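Local coordinates for motility protein B (Helicobacter pylori, PDB 3CYQ), which probably forms, together with MotA, the stator of the flagellar motor, its periplasmic OmpA-like domain perhaps fastening that machinery to the cell wall, at residues F44-P49 with E101-N106. Numbering follows the deposited sequence.
Sequences FTDDTP and ENRMKN
Asp46 lies against the start of the Arg103 side chain: its CB is 3.4 Å from the backbone O of Arg103, while its OD2 comes equally near the CB of Arg103. Asp46 OD2 is 5.4 Å from Arg103 NE, too far for a salt bridge; Asp46 meets the aliphatic root of the arginine, whose long stem can cover the buried Asp46 while the residue as a whole stays partly exposed. Farther along that chain, Thr48 sets its methyl CG2 3.8 Å from the CD of Arg103, a small apolar touch that a threonine can make while its hydroxyl is engaged elsewhere. Asp47 OD1 is 4.4 Å from Arg103 NE, again beyond a salt bridge but probably a mild electrostatic attraction. One turn on, Asn106 packs its CB 3.9 Å from the CA of Asp46, and its backbone O faces the CB of Phe44.

Asp46 helps to shape the loop. With chi1 at 71°, its carboxylate lies between its own backbone N and carbonyl carbon, and OD1 accepts the backbone N of Thr48 at 2.9 Å, from above the carboxylate plane, closing an Asx turn. Thr48 OG1 reaches the same oxygen on its syn side, a second bond that should help fix the rotation of the carboxylate. Asn106 ND2 bonds Asn97 OD1, and Asn106 OD1 accepts from the backbone N of Ile94 and Ala95; Arg103 NE donates to Asn97 O, so both residues also tie helix 100-106 to its preceding loop.

Within this OmpA-like domain, the contact packs the loop leaving strand 38-43 on the short helix that precedes strand 108-114, which runs antiparallel beside strand 38-43, while Thr45 turns its side chain onto helix 58-75.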
loop_
_atom_site.group_PDB
_atom_site.type_symbol
_atom_site.label_atom_id
_atom_site.label_comp_id
_atom_site.label_asym_id
_atom_site.label_seq_id
_atom_site.Cartn_x
_atom_site.Cartn_y
_atom_site.Cartn_z
ATOM N N PHE A 44 -9.189 -5.717 9.581
ATOM C CA PHE A 44 -10.181 -5.577 10.613
ATOM C C PHE A 44 -9.656 -6.085 11.931
ATOM O O PHE A 44 -8.686 -6.833 11.980
ATOM C CB PHE A 44 -11.424 -6.380 10.268
ATOM C CG PHE A 44 -12.025 -6.033 8.938
ATOM C CD1 PHE A 44 -13.007 -5.064 8.837
ATOM C CD2 PHE A 44 -11.651 -6.703 7.799
ATOM C CE1 PHE A 44 -13.594 -4.768 7.623
ATOM C CE2 PHE A 44 -12.235 -6.391 6.571
ATOM C CZ PHE A 44 -13.176 -5.425 6.493
ATOM N N THR A 45 -10.308 -5.646 12.998
ATOM C CA THR A 45 -10.009 -6.111 14.345
ATOM C C THR A 45 -11.324 -6.398 15.080
ATOM O O THR A 45 -12.418 -5.995 14.643
ATOM C CB THR A 45 -9.205 -5.078 15.196
ATOM O OG1 THR A 45 -10.058 -4.012 15.621
ATOM C CG2 THR A 45 -8.031 -4.483 14.435
ATOM N N ASP A 46 -11.175 -7.096 16.202
ATOM C CA ASP A 46 -12.201 -7.171 17.227
ATOM C C ASP A 46 -12.161 -5.878 18.068
ATOM O O ASP A 46 -11.604 -4.861 17.643
ATOM C CB ASP A 46 -12.053 -8.453 18.073
ATOM C CG ASP A 46 -10.842 -8.448 19.004
ATOM O OD1 ASP A 46 -10.164 -7.423 19.165
ATOM O OD2 ASP A 46 -10.558 -9.502 19.594
ATOM N N ASP A 47 -12.778 -5.922 19.244
ATOM C CA ASP A 47 -12.855 -4.768 20.139
ATOM C C ASP A 47 -12.038 -4.912 21.436
ATOM O O ASP A 47 -12.266 -4.187 22.392
ATOM C CB ASP A 47 -14.326 -4.439 20.437
ATOM C CG ASP A 47 -15.101 -5.592 21.109
ATOM O OD1 ASP A 47 -14.506 -6.590 21.576
ATOM O OD2 ASP A 47 -16.344 -5.475 21.144
ATOM N N THR A 48 -11.076 -5.826 21.450
ATOM C CA THR A 48 -10.211 -6.021 22.596
ATOM C C THR A 48 -9.369 -4.755 22.837
ATOM O O THR A 48 -8.867 -4.162 21.867
ATOM C CB THR A 48 -9.267 -7.220 22.377
ATOM O OG1 THR A 48 -8.591 -7.052 21.135
ATOM C CG2 THR A 48 -10.027 -8.547 22.331
ATOM N N PRO A 49 -9.218 -4.326 24.117
ATOM C CA PRO A 49 -8.389 -3.160 24.452
ATOM C C PRO A 49 -6.967 -3.254 23.924
ATOM O O PRO A 49 -6.392 -4.341 23.872
ATOM C CB PRO A 49 -8.363 -3.169 25.989
ATOM C CG PRO A 49 -9.573 -3.879 26.393
ATOM C CD PRO A 49 -9.839 -4.905 25.327
ATOM N N GLU A 101 -13.703 -16.802 20.878
ATOM C CA GLU A 101 -13.816 -17.426 19.547
ATOM C C GLU A 101 -14.444 -16.542 18.467
ATOM O O GLU A 101 -13.991 -16.529 17.314
ATOM C CB GLU A 101 -14.624 -18.727 19.643
ATOM C CG GLU A 101 -14.735 -19.529 18.320
ATOM C CD GLU A 101 -15.981 -20.409 18.249
ATOM O OE1 GLU A 101 -16.220 -21.185 19.207
ATOM O OE2 GLU A 101 -16.712 -20.324 17.229
ATOM N N ASN A 102 -15.508 -15.835 18.827
ATOM C CA ASN A 102 -16.136 -14.909 17.882
ATOM C C ASN A 102 -15.261 -13.686 17.657
ATOM O O ASN A 102 -15.151 -13.210 16.532
ATOM C CB ASN A 102 -17.545 -14.487 18.319
ATOM C CG ASN A 102 -18.586 -15.535 18.029
ATOM O OD1 ASN A 102 -19.500 -15.743 18.832
ATOM N ND2 ASN A 102 -18.454 -16.215 16.891
ATOM N N ARG A 103 -14.643 -13.210 18.738
ATOM C CA ARG A 103 -13.695 -12.098 18.687
ATOM C C ARG A 103 -12.610 -12.418 17.670
ATOM O O ARG A 103 -12.300 -11.570 16.819
ATOM C CB ARG A 103 -13.125 -11.734 20.077
ATOM C CG ARG A 103 -13.907 -10.614 20.820
ATOM C CD ARG A 103 -13.385 -10.324 22.250
ATOM N NE ARG A 103 -14.366 -10.684 23.281
ATOM C CZ ARG A 103 -14.178 -11.486 24.335
ATOM N NH1 ARG A 103 -12.990 -12.035 24.604
ATOM N NH2 ARG A 103 -15.198 -11.726 25.167
ATOM N N MET A 104 -12.076 -13.640 17.711
ATOM C CA MET A 104 -11.040 -14.018 16.743
ATOM C C MET A 104 -11.511 -13.982 15.291
ATOM O O MET A 104 -10.689 -13.765 14.400
ATOM C CB MET A 104 -10.456 -15.414 16.978
ATOM C CG MET A 104 -10.105 -15.860 18.412
ATOM S SD MET A 104 -9.055 -14.844 19.486
ATOM C CE MET A 104 -8.213 -16.172 20.363
ATOM N N LYS A 105 -12.799 -14.223 15.044
ATOM C CA LYS A 105 -13.328 -14.158 13.672
ATOM C C LYS A 105 -13.236 -12.742 13.091
ATOM O O LYS A 105 -13.198 -12.560 11.882
ATOM C CB LYS A 105 -14.792 -14.617 13.598
ATOM C CG LYS A 105 -15.007 -16.028 14.137
ATOM C CD LYS A 105 -16.396 -16.559 13.784
ATOM C CE LYS A 105 -16.712 -17.833 14.558
ATOM N NZ LYS A 105 -18.173 -18.108 14.543
ATOM N N ASN A 106 -13.236 -11.747 13.972
ATOM C CA ASN A 106 -13.202 -10.361 13.578
ATOM C C ASN A 106 -11.784 -9.896 13.276
ATOM O O ASN A 106 -11.598 -9.002 12.472
ATOM C CB ASN A 106 -13.861 -9.490 14.638
ATOM C CG ASN A 106 -15.348 -9.745 14.743
ATOM O OD1 ASN A 106 -16.023 -10.052 13.750
ATOM N ND2 ASN A 106 -15.866 -9.634 15.958
#